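Local coordinates for protein TetR-like transcriptional regulator (PDB 3F1B) that probably binds regulatory DNA and controls transcription as a two-subunit, all-helical regulator of the TetR family, at residues D21-V26 against A63-R68; S86-L91 against L189-L194; A94-L99 against L185-A190; R132-T137 against I157-V162. All coordinates share one frame; numbering follows the deposited sequence.

Contact 1: D21-V26 against A63-R68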
loop_
_atom_site.group_PDB
_atom_site.type_symbol
_atom_site.label_atom_id
_atom_site.label_comp_id
_atom_site.label_asym_id
_atom_site.label_seq_id
_atom_site.Cartn_x
_atom_site.Cartn_y
_atom_site.Cartn_z
ATOM N N ASP A 21 -3.651 -4.541 22.603
ATOM C CA ASP A 21 -3.902 -3.103 22.460
ATOM C C ASP A 21 -2.616 -2.298 22.497
ATOM O O ASP A 21 -2.453 -1.295 21.796
ATOM C CB ASP A 21 -4.789 -2.607 23.604
ATOM C CG ASP A 21 -6.206 -3.081 23.485
ATOM O OD1 ASP A 21 -6.997 -2.830 24.400
ATOM O OD2 ASP A 21 -6.546 -3.713 22.469
ATOM N N ALA A 22 -1.713 -2.718 23.363
ATOM C CA ALA A 22 -0.445 -2.025 23.542
ATOM C C ALA A 22 0.514 -2.301 22.375
ATOM O O ALA A 22 1.344 -1.462 22.038
ATOM C CB ALA A 22 0.185 -2.474 24.840
ATOM N N ALA A 23 0.407 -3.499 21.794
ATOM C CA ALA A 23 1.246 -3.920 20.678
ATOM C C ALA A 23 0.801 -3.136 19.479
ATOM O O ALA A 23 1.639 -2.727 18.666
ATOM C CB ALA A 23 1.074 -5.396 20.404
ATOM N N VAL A 24 -0.509 -2.945 19.367
ATOM C CA VAL A 24 -1.061 -2.226 18.249
ATOM C C VAL A 24 -0.479 -0.803 18.235
ATOM O O VAL A 24 0.116 -0.370 17.223
ATOM C CB VAL A 24 -2.608 -2.277 18.223
ATOM C CG1 VAL A 24 -3.168 -1.332 17.196
ATOM C CG2 VAL A 24 -3.043 -3.627 17.802
ATOM N N ASP A 25 -0.632 -0.105 19.355
ATOM C CA ASP A 25 0.039 1.179 19.609
ATOM C C ASP A 25 1.456 1.207 19.068
ATOM O O ASP A 25 1.756 1.878 18.065
ATOM C CB ASP A 25 0.113 1.443 21.118
ATOM C CG ASP A 25 -1.254 1.610 21.756
ATOM O OD1 ASP A 25 -1.299 2.025 22.937
ATOM O OD2 ASP A 25 -2.290 1.328 21.095
ATOM N N VAL A 26 2.311 0.437 19.718
ATOM C CA VAL A 26 3.712 0.468 19.402
ATOM C C VAL A 26 3.969 0.101 17.939
ATOM O O VAL A 26 4.826 0.712 17.293
ATOM C CB VAL A 26 4.548 -0.403 20.383
ATOM C CG1 VAL A 26 6.014 -0.035 20.266
ATOM C CG2 VAL A 26 4.072 -0.213 21.824
ATOM N N ALA A 63 1.957 -11.242 14.596
ATOM C CA ALA A 63 0.929 -12.025 13.923
ATOM C C ALA A 63 -0.368 -12.095 14.782
ATOM O O ALA A 63 -1.468 -12.069 14.235
ATOM C CB ALA A 63 1.472 -13.439 13.620
ATOM N N ALA A 64 -0.255 -12.193 16.115
ATOM C CA ALA A 64 -1.495 -12.252 16.955
ATOM C C ALA A 64 -2.286 -10.947 16.779
ATOM O O ALA A 64 -3.453 -10.916 16.445
ATOM C CB ALA A 64 -1.169 -12.485 18.409
ATOM N N CYS A 65 -1.574 -9.863 16.953
ATOM C CA CYS A 65 -2.083 -8.548 16.672
ATOM C C CYS A 65 -2.669 -8.436 15.276
ATOM O O CYS A 65 -3.765 -7.892 15.097
ATOM C CB CYS A 65 -0.924 -7.573 16.819
ATOM S SG CYS A 65 -1.505 -6.005 17.293
ATOM N N ILE A 66 -1.964 -8.963 14.279
ATOM C CA ILE A 66 -2.462 -8.883 12.917
ATOM C C ILE A 66 -3.735 -9.709 12.774
ATOM O O ILE A 66 -4.710 -9.281 12.167
ATOM C CB ILE A 66 -1.375 -9.299 11.846
ATOM C CG1 ILE A 66 -0.366 -8.169 11.678
ATOM C CG2 ILE A 66 -2.007 -9.665 10.486
ATOM C CD1 ILE A 66 -0.697 -7.212 10.580
ATOM N N GLN A 67 -3.707 -10.907 13.318
ATOM C CA GLN A 67 -4.899 -11.745 13.365
ATOM C C GLN A 67 -6.122 -11.004 13.968
ATOM O O GLN A 67 -7.193 -11.009 13.363
ATOM C CB GLN A 67 -4.568 -12.980 14.200
ATOM C CG GLN A 67 -3.970 -14.103 13.398
ATOM C CD GLN A 67 -5.054 -14.878 12.641
ATOM O OE1 GLN A 67 -4.951 -15.086 11.433
ATOM N NE2 GLN A 67 -6.104 -15.290 13.357
ATOM N N ARG A 68 -5.955 -10.389 15.151
ATOM C CA ARG A 68 -7.026 -9.719 15.844
ATOM C C ARG A 68 -7.556 -8.476 15.100
ATOM O O ARG A 68 -8.775 -8.330 14.924
ATOM C CB ARG A 68 -6.615 -9.329 17.263
ATOM C CG ARG A 68 -7.851 -8.865 18.079
ATOM C CD ARG A 68 -7.545 -8.397 19.480
ATOM N NE ARG A 68 -6.921 -7.091 19.399
ATOM C CZ ARG A 68 -6.731 -6.257 20.417
ATOM N NH1 ARG A 68 -7.129 -6.564 21.680
ATOM N NH2 ARG A 68 -6.143 -5.087 20.152
#

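Contact 2: S86-L91 against L189-L194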
loop_
_atom_site.group_PDB
_atom_site.type_symbol
_atom_site.label_atom_id
_atom_site.label_comp_id
_atom_site.label_asym_id
_atom_site.label_seq_id
_atom_site.Cartn_x
_atom_site.Cartn_y
_atom_site.Cartn_z
ATOM N N SER A 86 -29.208 -5.527 -2.686
ATOM C CA SER A 86 -28.785 -5.227 -4.037
ATOM C C SER A 86 -27.245 -5.083 -4.048
ATOM O O SER A 86 -26.653 -4.639 -3.042
ATOM C CB SER A 86 -29.465 -3.946 -4.501
ATOM O OG SER A 86 -29.264 -2.935 -3.539
ATOM N N PRO A 87 -26.583 -5.499 -5.157
ATOM C CA PRO A 87 -25.147 -5.248 -5.341
ATOM C C PRO A 87 -24.779 -3.869 -4.808
ATOM O O PRO A 87 -23.855 -3.743 -3.989
ATOM C CB PRO A 87 -24.984 -5.271 -6.865
ATOM C CG PRO A 87 -26.270 -5.981 -7.399
ATOM C CD PRO A 87 -27.097 -6.385 -6.217
ATOM N N ARG A 88 -25.546 -2.855 -5.223
ATOM C CA ARG A 88 -25.287 -1.467 -4.860
ATOM C C ARG A 88 -25.220 -1.284 -3.332
ATOM O O ARG A 88 -24.379 -0.526 -2.807
ATOM C CB ARG A 88 -26.435 -0.638 -5.374
ATOM C CG ARG A 88 -26.053 0.446 -6.262
ATOM C CD ARG A 88 -27.076 0.470 -7.431
ATOM N NE ARG A 88 -26.762 -0.499 -8.503
ATOM C CZ ARG A 88 -27.041 -1.813 -8.482
ATOM N NH1 ARG A 88 -27.650 -2.381 -7.440
ATOM N NH2 ARG A 88 -26.709 -2.575 -9.521
ATOM N N GLU A 89 -26.126 -1.964 -2.622
ATOM C CA GLU A 89 -26.291 -1.742 -1.202
ATOM C C GLU A 89 -25.227 -2.539 -0.454
ATOM O O GLU A 89 -24.766 -2.121 0.607
ATOM C CB GLU A 89 -27.698 -2.105 -0.763
ATOM C CG GLU A 89 -27.933 -1.962 0.722
ATOM C CD GLU A 89 -27.770 -0.539 1.236
ATOM O OE1 GLU A 89 -27.555 -0.403 2.463
ATOM O OE2 GLU A 89 -27.868 0.438 0.449
ATOM N N GLN A 90 -24.809 -3.655 -1.036
ATOM C CA GLN A 90 -23.680 -4.401 -0.477
ATOM C C GLN A 90 -22.397 -3.602 -0.531
ATOM O O GLN A 90 -21.731 -3.435 0.479
ATOM C CB GLN A 90 -23.499 -5.690 -1.208
ATOM C CG GLN A 90 -24.627 -6.624 -0.983
ATOM C CD GLN A 90 -24.421 -7.922 -1.707
ATOM O OE1 GLN A 90 -24.712 -9.004 -1.166
ATOM N NE2 GLN A 90 -23.912 -7.837 -2.941
ATOM N N LEU A 91 -22.102 -3.067 -1.708
ATOM C CA LEU A 91 -20.986 -2.127 -1.932
ATOM C C LEU A 91 -21.060 -0.901 -1.018
ATOM O O LEU A 91 -20.119 -0.618 -0.266
ATOM C CB LEU A 91 -20.952 -1.686 -3.404
ATOM C CG LEU A 91 -19.628 -1.183 -4.031
ATOM C CD1 LEU A 91 -19.715 0.248 -4.604
ATOM C CD2 LEU A 91 -18.432 -1.320 -3.140
ATOM N N LEU A 189 -16.959 6.451 -8.237
ATOM C CA LEU A 189 -15.828 5.883 -8.939
ATOM C C LEU A 189 -16.182 4.476 -9.436
ATOM O O LEU A 189 -15.812 4.087 -10.531
ATOM C CB LEU A 189 -14.660 5.829 -7.981
ATOM C CG LEU A 189 -13.316 5.235 -8.353
ATOM C CD1 LEU A 189 -12.337 5.721 -7.312
ATOM C CD2 LEU A 189 -13.308 3.700 -8.435
ATOM N N ALA A 190 -16.925 3.726 -8.625
ATOM C CA ALA A 190 -17.235 2.334 -8.902
ATOM C C ALA A 190 -18.318 2.215 -9.969
ATOM O O ALA A 190 -18.203 1.389 -10.874
ATOM C CB ALA A 190 -17.672 1.635 -7.647
ATOM N N TRP A 191 -19.379 3.016 -9.853
ATOM C CA TRP A 191 -20.495 2.938 -10.830
ATOM C C TRP A 191 -20.297 3.826 -12.083
ATOM O O TRP A 191 -20.948 3.606 -13.112
ATOM C CB TRP A 191 -21.866 3.160 -10.164
ATOM C CG TRP A 191 -22.125 2.238 -8.985
ATOM C CD1 TRP A 191 -22.312 2.614 -7.676
ATOM C CD2 TRP A 191 -22.211 0.793 -9.001
ATOM N NE1 TRP A 191 -22.511 1.502 -6.886
ATOM C CE2 TRP A 191 -22.449 0.373 -7.669
ATOM C CE3 TRP A 191 -22.112 -0.181 -10.006
ATOM C CZ2 TRP A 191 -22.592 -0.990 -7.318
ATOM C CZ3 TRP A 191 -22.257 -1.538 -9.652
ATOM C CH2 TRP A 191 -22.495 -1.925 -8.320
ATOM N N ARG A 192 -19.372 4.784 -11.995
ATOM C CA ARG A 192 -19.038 5.695 -13.100
ATOM C C ARG A 192 -17.648 5.515 -13.788
ATOM O O ARG A 192 -17.507 5.857 -14.946
ATOM C CB ARG A 192 -19.315 7.162 -12.707
ATOM C CG ARG A 192 -20.794 7.496 -12.408
ATOM C CD ARG A 192 -21.792 7.029 -13.527
ATOM N NE ARG A 192 -21.899 7.937 -14.688
ATOM C CZ ARG A 192 -22.826 8.889 -14.838
ATOM N NH1 ARG A 192 -23.739 9.081 -13.899
ATOM N NH2 ARG A 192 -22.846 9.655 -15.927
ATOM N N GLY A 193 -16.638 4.970 -13.100
ATOM C CA GLY A 193 -15.500 4.315 -13.786
ATOM C C GLY A 193 -16.001 3.069 -14.536
ATOM O O GLY A 193 -15.426 2.632 -15.544
ATOM N N LEU A 194 -17.098 2.508 -14.036
ATOM C CA LEU A 194 -17.801 1.398 -14.663
ATOM C C LEU A 194 -18.470 1.836 -15.966
ATOM O O LEU A 194 -18.049 1.441 -17.053
ATOM C CB LEU A 194 -18.845 0.851 -13.686
ATOM C CG LEU A 194 -19.583 -0.467 -13.927
ATOM C CD1 LEU A 194 -19.657 -1.268 -12.630
ATOM C CD2 LEU A 194 -21.000 -0.227 -14.499
#

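Contact 3: A94-L99 against L185-A190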
loop_
_atom_site.group_PDB
_atom_site.type_symbol
_atom_site.label_atom_id
_atom_site.label_comp_id
_atom_site.label_asym_id
_atom_site.label_seq_id
_atom_site.Cartn_x
_atom_site.Cartn_y
_atom_site.Cartn_z
ATOM N N ALA A 94 -20.408 -2.019 2.599
ATOM C CA ALA A 94 -19.046 -2.435 2.793
ATOM C C ALA A 94 -18.146 -1.218 2.866
ATOM O O ALA A 94 -17.240 -1.160 3.694
ATOM C CB ALA A 94 -18.593 -3.368 1.663
ATOM N N LEU A 95 -18.411 -0.253 2.005
ATOM C CA LEU A 95 -17.615 0.947 1.962
ATOM C C LEU A 95 -17.802 1.657 3.271
ATOM O O LEU A 95 -16.844 2.122 3.895
ATOM C CB LEU A 95 -18.075 1.844 0.809
ATOM C CG LEU A 95 -17.495 1.353 -0.477
ATOM C CD1 LEU A 95 -18.055 2.194 -1.582
ATOM C CD2 LEU A 95 -15.976 1.508 -0.359
ATOM N N GLU A 96 -19.047 1.745 3.706
ATOM C CA GLU A 96 -19.300 2.461 4.936
ATOM C C GLU A 96 -18.777 1.757 6.167
ATOM O O GLU A 96 -18.216 2.413 7.044
ATOM C CB GLU A 96 -20.751 2.856 5.023
ATOM C CG GLU A 96 -20.962 3.966 3.968
ATOM C CD GLU A 96 -22.409 4.282 3.638
ATOM O OE1 GLU A 96 -23.290 3.866 4.433
ATOM O OE2 GLU A 96 -22.659 4.958 2.591
ATOM N N GLY A 97 -18.916 0.435 6.236
ATOM C CA GLY A 97 -18.340 -0.329 7.345
ATOM C C GLY A 97 -16.807 -0.242 7.416
ATOM O O GLY A 97 -16.242 0.125 8.460
ATOM N N PHE A 98 -16.146 -0.544 6.292
ATOM C CA PHE A 98 -14.702 -0.336 6.115
ATOM C C PHE A 98 -14.261 1.047 6.544
ATOM O O PHE A 98 -13.302 1.185 7.330
ATOM C CB PHE A 98 -14.340 -0.555 4.637
ATOM C CG PHE A 98 -12.994 -0.069 4.243
ATOM C CD1 PHE A 98 -11.873 -0.355 5.008
ATOM C CD2 PHE A 98 -12.828 0.589 3.046
ATOM C CE1 PHE A 98 -10.645 0.065 4.621
ATOM C CE2 PHE A 98 -11.599 1.006 2.639
ATOM C CZ PHE A 98 -10.505 0.746 3.407
ATOM N N LEU A 99 -14.899 2.070 5.985
ATOM C CA LEU A 99 -14.466 3.417 6.267
ATOM C C LEU A 99 -14.761 3.891 7.706
ATOM O O LEU A 99 -13.956 4.649 8.285
ATOM C CB LEU A 99 -15.018 4.388 5.251
ATOM C CG LEU A 99 -14.369 4.308 3.876
ATOM C CD1 LEU A 99 -15.219 5.204 2.989
ATOM C CD2 LEU A 99 -12.849 4.725 3.874
ATOM N N LEU A 185 -17.402 9.283 -2.811
ATOM C CA LEU A 185 -16.458 9.283 -3.902
ATOM C C LEU A 185 -16.206 7.873 -4.418
ATOM O O LEU A 185 -16.124 7.642 -5.631
ATOM C CB LEU A 185 -15.132 9.875 -3.437
ATOM C CG LEU A 185 -14.046 9.721 -4.512
ATOM C CD1 LEU A 185 -14.532 10.362 -5.818
ATOM C CD2 LEU A 185 -12.730 10.321 -4.065
ATOM N N LEU A 186 -16.072 6.935 -3.497
ATOM C CA LEU A 186 -15.825 5.564 -3.874
ATOM C C LEU A 186 -17.032 4.907 -4.531
ATOM O O LEU A 186 -16.856 4.044 -5.393
ATOM C CB LEU A 186 -15.399 4.777 -2.641
ATOM C CG LEU A 186 -13.893 4.625 -2.298
ATOM C CD1 LEU A 186 -12.837 5.293 -3.213
ATOM C CD2 LEU A 186 -13.610 4.851 -0.802
ATOM N N GLU A 187 -18.250 5.285 -4.133
ATOM C CA GLU A 187 -19.406 4.679 -4.770
ATOM C C GLU A 187 -19.449 5.093 -6.233
ATOM O O GLU A 187 -19.749 4.273 -7.106
ATOM C CB GLU A 187 -20.740 5.079 -4.123
ATOM C CG GLU A 187 -20.989 4.530 -2.742
ATOM C CD GLU A 187 -22.201 5.175 -2.096
ATOM O OE1 GLU A 187 -22.071 5.710 -0.950
ATOM O OE2 GLU A 187 -23.281 5.157 -2.750
ATOM N N SER A 188 -19.182 6.365 -6.513
ATOM C CA SER A 188 -19.357 6.807 -7.901
ATOM C C SER A 188 -18.150 6.467 -8.803
ATOM O O SER A 188 -18.299 6.211 -9.985
ATOM C CB SER A 188 -19.737 8.282 -7.970
ATOM O OG SER A 188 -18.645 9.094 -7.593
ATOM N N LEU A 189 -16.959 6.451 -8.237
ATOM C CA LEU A 189 -15.828 5.883 -8.939
ATOM C C LEU A 189 -16.182 4.476 -9.436
ATOM O O LEU A 189 -15.812 4.087 -10.531
ATOM C CB LEU A 189 -14.660 5.829 -7.981
ATOM C CG LEU A 189 -13.316 5.235 -8.353
ATOM C CD1 LEU A 189 -12.337 5.721 -7.312
ATOM C CD2 LEU A 189 -13.308 3.700 -8.435
ATOM N N ALA A 190 -16.925 3.726 -8.625
ATOM C CA ALA A 190 -17.235 2.334 -8.902
ATOM C C ALA A 190 -18.318 2.215 -9.969
ATOM O O ALA A 190 -18.203 1.389 -10.874
ATOM C CB ALA A 190 -17.672 1.635 -7.647
#

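Contact 4: R132-T137 against I157-V162. With SO4 (sulfate ion), chain B.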
loop_
_atom_site.group_PDB
_atom_site.type_symbol
_atom_site.label_atom_id
_atom_site.label_comp_id
_atom_site.label_asym_id
_atom_site.label_seq_id
_atom_site.Cartn_x
_atom_site.Cartn_y
_atom_site.Cartn_z
ATOM N N ARG A 132 -8.676 -11.639 -2.040
ATOM C CA ARG A 132 -9.984 -12.157 -1.837
ATOM C C ARG A 132 -10.957 -10.975 -1.871
ATOM O O ARG A 132 -11.993 -11.054 -2.536
ATOM C CB ARG A 132 -10.051 -12.967 -0.527
ATOM C CG ARG A 132 -11.456 -13.497 -0.177
ATOM C CD ARG A 132 -12.138 -14.165 -1.380
ATOM N NE ARG A 132 -13.511 -14.584 -1.108
ATOM C CZ ARG A 132 -14.280 -15.266 -1.966
ATOM N NH1 ARG A 132 -13.847 -15.588 -3.192
ATOM N NH2 ARG A 132 -15.509 -15.616 -1.611
ATOM N N LEU A 133 -10.617 -9.870 -1.208
ATOM C CA LEU A 133 -11.470 -8.669 -1.206
ATOM C C LEU A 133 -11.662 -8.130 -2.623
ATOM O O LEU A 133 -12.792 -7.802 -3.014
ATOM C CB LEU A 133 -10.890 -7.555 -0.334
ATOM C CG LEU A 133 -10.971 -7.700 1.165
ATOM C CD1 LEU A 133 -10.249 -6.569 1.894
ATOM C CD2 LEU A 133 -12.409 -7.758 1.601
ATOM N N ILE A 134 -10.581 -8.032 -3.397
ATOM C CA ILE A 134 -10.681 -7.649 -4.833
ATOM C C ILE A 134 -11.624 -8.560 -5.668
ATOM O O ILE A 134 -12.447 -8.072 -6.451
ATOM C CB ILE A 134 -9.268 -7.544 -5.470
ATOM C CG1 ILE A 134 -8.544 -6.333 -4.921
ATOM C CG2 ILE A 134 -9.352 -7.478 -7.032
ATOM C CD1 ILE A 134 -7.013 -6.418 -5.058
ATOM N N GLU A 135 -11.492 -9.879 -5.493
ATOM C CA GLU A 135 -12.379 -10.885 -6.049
ATOM C C GLU A 135 -13.837 -10.734 -5.614
ATOM O O GLU A 135 -14.746 -10.901 -6.403
ATOM C CB GLU A 135 -11.858 -12.263 -5.613
ATOM C CG GLU A 135 -12.808 -13.435 -5.881
ATOM C CD GLU A 135 -12.224 -14.826 -5.480
ATOM O OE1 GLU A 135 -12.501 -15.809 -6.201
ATOM O OE2 GLU A 135 -11.513 -14.952 -4.450
ATOM N N LEU A 136 -14.071 -10.450 -4.343
ATOM C CA LEU A 136 -15.429 -10.201 -3.885
ATOM C C LEU A 136 -16.011 -8.955 -4.566
ATOM O O LEU A 136 -17.185 -8.922 -4.906
ATOM C CB LEU A 136 -15.468 -10.021 -2.364
ATOM C CG LEU A 136 -15.447 -11.351 -1.589
ATOM C CD1 LEU A 136 -14.912 -11.221 -0.134
ATOM C CD2 LEU A 136 -16.786 -12.184 -1.672
ATOM N N THR A 137 -15.179 -7.939 -4.789
ATOM C CA THR A 137 -15.643 -6.693 -5.352
ATOM C C THR A 137 -15.983 -6.836 -6.820
ATOM O O THR A 137 -16.939 -6.211 -7.297
ATOM C CB THR A 137 -14.536 -5.633 -5.188
ATOM O OG1 THR A 137 -14.300 -5.490 -3.802
ATOM C CG2 THR A 137 -14.926 -4.294 -5.754
ATOM N N ILE A 157 -11.798 -2.861 -12.711
ATOM C CA ILE A 157 -12.502 -1.889 -11.914
ATOM C C ILE A 157 -12.338 -2.285 -10.433
ATOM O O ILE A 157 -12.019 -1.428 -9.586
ATOM C CB ILE A 157 -14.005 -1.803 -12.301
ATOM C CG1 ILE A 157 -14.152 -1.643 -13.791
ATOM C CG2 ILE A 157 -14.734 -0.689 -11.501
ATOM C CD1 ILE A 157 -13.531 -0.373 -14.357
ATOM N N ALA A 158 -12.442 -3.577 -10.127
ATOM C CA ALA A 158 -12.313 -3.963 -8.715
ATOM C C ALA A 158 -11.015 -3.565 -8.120
ATOM O O ALA A 158 -10.966 -3.107 -6.991
ATOM C CB ALA A 158 -12.540 -5.463 -8.494
ATOM N N ILE A 159 -9.942 -3.776 -8.853
ATOM C CA ILE A 159 -8.614 -3.525 -8.322
ATOM C C ILE A 159 -8.453 -2.035 -8.145
ATOM O O ILE A 159 -7.944 -1.590 -7.119
ATOM C CB ILE A 159 -7.535 -4.023 -9.316
ATOM C CG1 ILE A 159 -7.559 -5.566 -9.415
ATOM C CG2 ILE A 159 -6.142 -3.549 -8.900
ATOM C CD1 ILE A 159 -7.113 -6.167 -10.854
ATOM N N ALA A 160 -8.841 -1.253 -9.163
ATOM C CA ALA A 160 -8.762 0.201 -9.049
ATOM C C ALA A 160 -9.588 0.746 -7.856
ATOM O O ALA A 160 -9.102 1.639 -7.151
ATOM C CB ALA A 160 -9.240 0.825 -10.299
ATOM N N LEU A 161 -10.828 0.256 -7.667
ATOM C CA LEU A 161 -11.702 0.645 -6.534
ATOM C C LEU A 161 -11.090 0.277 -5.164
ATOM O O LEU A 161 -11.221 1.012 -4.168
ATOM C CB LEU A 161 -13.046 -0.082 -6.660
ATOM C CG LEU A 161 -14.402 0.472 -6.113
ATOM C CD1 LEU A 161 -15.298 -0.574 -5.460
ATOM C CD2 LEU A 161 -14.363 1.782 -5.202
ATOM N N VAL A 162 -10.411 -0.863 -5.080
ATOM C CA VAL A 162 -9.819 -1.269 -3.797
ATOM C C VAL A 162 -8.582 -0.436 -3.477
ATOM O O VAL A 162 -8.364 -0.013 -2.313
ATOM C CB VAL A 162 -9.473 -2.779 -3.777
ATOM C CG1 VAL A 162 -8.576 -3.152 -2.553
ATOM C CG2 VAL A 162 -10.796 -3.595 -3.745
HETATM S S SO4 B . -17.524 -16.219 -4.075
HETATM O O1 SO4 B . -17.684 -16.982 -5.310
HETATM O O2 SO4 B . -17.381 -17.157 -2.956
HETATM O O3 SO4 B . -16.327 -15.400 -4.215
HETATM O O4 SO4 B . -18.669 -15.329 -3.865
#

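Contact 1: D21-V26 against A63-R68
Arg-68 reaches across to Asp-21 and makes the polar part of this contact. It is a salt bridge to a single carboxylate oxygen. Arg-68 NH2 donates to Asp-21 OD2 at 2.7 Å, with an N-H...O angle of 148°. The oxygen lies close to the guanidinium plane. A weaker bond runs from Arg-68 NH1 to the same Asp-21 OD2 at 3.0 Å. OD2 thus takes two N-H groups at the guanidinium edge, while the two flat groups are tilted by 49°. The Arg-68 chain starts extended and bends about its CG-CD bond (chi3 74°), which swings the guanidinium over to the acid. Gln-17 and Leu-20, also on helix 12-30, pack against the Arg-68 side chain. Arg-72 lies near NH1, and this added positive charge probably favours an ionised Asp-21.

The helices cross nearly at right angles. Helix 12-30 opens the DNA-binding domain. Its other side packs on Lys-43 and Ile-40 of helix 37-43, within the predicted helix-turn-helix. Helix 58-77 leads on to the C-terminal domain, as in other TetR proteins.

The apolar part centres on Cys-65. Its SG lies 4.1 Å from Ala-23 CB. Val-24 CG2 also faces this sulfur, but the modelled spacing is too short to trust. Val-24 also touches Lys-107 of helix 106-115.

Contact 2: S86-L91 against L189-L194
Arg-88 lies along one side of the Trp-191 indole, and its chain can be followed across the ring. At its root, CA is 3.7 Å from Trp-191 CZ2. CB stands a little further out, 4.3 Å from the same CZ2. CG lies against the NE1-CE2 bond of the five-membered ring, 3.7 Å from Trp-191 NE1 and 3.9 Å from Trp-191 CE2. The chain bends at chi2 and again at chi3 (-83°), which turns it back over the indole. NE then lies above the ring face. CZ sits 4.8 Å from the centre of the six-membered ring, 22° off its normal. The guanidinium is almost parallel to the ring, with the planes 17° apart. This is a cation-pi stack over the face. At the tip, NH2 makes a weak hydrogen bond to Ser-144, which may help to set the turn of the group.

Leu-91 comes to the indole from the opposite side. Its CD1 is 3.8 Å from Trp-191 NE1 and 3.9 Å from Ala-190 CB. At the start of the helix, Ser-86 is the N-cap, and its OG accepts a weak bond from Glu-89 N.

The contact joins the N-terminal end of helix 87-104 to helix 179-196. Both belong to the all-helical C-terminal domain of the TetR-like fold. Leu-140 and Leu-141 of helix 126-143 also touch Trp-191. Leu-161 of helix 153-173 packs on both Leu-91 and Ala-190.

Contact 3: A94-L99 against L185-A190
Leu-95 and Leu-186 meet at the point where the two helices come nearest. Leu-95 CD1 lies 3.9 Å from Leu-186 CB and also 3.9 Å from Glu-187 CG, so it wedges between two neighbouring residues. One turn on, Leu-99 CD1 is 4.1 Å from Leu-186 CD2. Leu-95 and Leu-99 share a rotamer with CG opposite the carbonyl carbon (chi1 -80° and -73°), and both send their methyls toward helix 179-196. Leu-186 has a nearly eclipsed chi2, so its methyl positions are less certain.

At the border of this apolar patch two acids come close. Glu-96 OE2 is 3.7 Å from Glu-187 OE1, with the carboxylates turned 58° apart. Arg-92 touches Glu-187 and forms a long, weak ion pair with Glu-96. It may ease the repulsion.

Further out, Leu-99 rests on Val-179, Ala-182 and Ala-183, and Leu-186 on Ala-164 of helix 153-173. Leu-185 and Leu-189 face Leu-156 and Leu-189 of the second subunit. Helix 179-196 therefore has one side on its own domain and another on the partner. This is the build of TetR-family dimers, whose last two long helices pair with those of the other subunit.

Contact 4: R132-T137 against I157-V162
Ile-134 and Thr-137 pack on helix 153-173, while the flat groups of Arg-132 and Glu-135 stand apart from that interface. The guanidinium of Arg-132 has partners at its edge. NH1 donates to Glu-135 OE2 at 2.7 Å in a salt bridge. The acid oxygen lies in the guanidinium plane, but the N-H comes from above the carboxylate, 84° out of its plane. A sulfate, probably from the crystallisation liquor, also sits by the edge. Arg-132 NH2 reaches sulfate O2 at 2.8 Å in a fairly straight bond (163°). Sulfate O3 takes two weak bonds, from NH1 and NH2, at an oblique approach.

The interface itself is apolar and close. Ala-158 has a small side chain, and the CA atoms of Thr-137 and Ala-158 come within 5.5 Å. Ala-158 CB lies 3.3 Å from the backbone O of Ile-134. The two branches of Ile-134 part: CG2 goes to Ile-159 CG1 at 3.5 Å, and CG1 to Val-162 CG2 at 3.7 Å. Thr-137 OG1 stays beside its own backbone N (chi1 -61°) and donates to Leu-133 O at 2.9 Å. That carbonyl also takes Thr-137 N, on the opposite face of its plane. The same rotamer turns Thr-137 CG2 to helix 153-173, 3.8 Å from Leu-161 CD1, and it also rests on Ala-158.

Arg-171 of the second subunit packs on both Ile-134 and Ile-159. The arrangement is a helix crossing in the all-helical C-terminal domain of a TetR-like protein, next to its dimer interface.

Overall arrangement
Contact 1 stands apart, in the DNA-binding domain, with its centre about 26 Å or more from those of the others. Contacts 2, 3 and 4 cluster in the C-terminal domain. Contacts 2 and 3 hold the same two helices, 87-104 and 179-196, and share Leu-189 and Ala-190. Contact 2 lies at the more exposed end and uses a cation-pi stack. Contact 3 is more buried and relies on leucines. Contact 4 joins different helices but meets both, mainly through Leu-161 and also Ile-157. Contacts 1, 3 and 4 are largely buried. Only contact 1 has a salt bridge between its segments. Contacts 2, 3 and 4 also have residues that reach the second subunit.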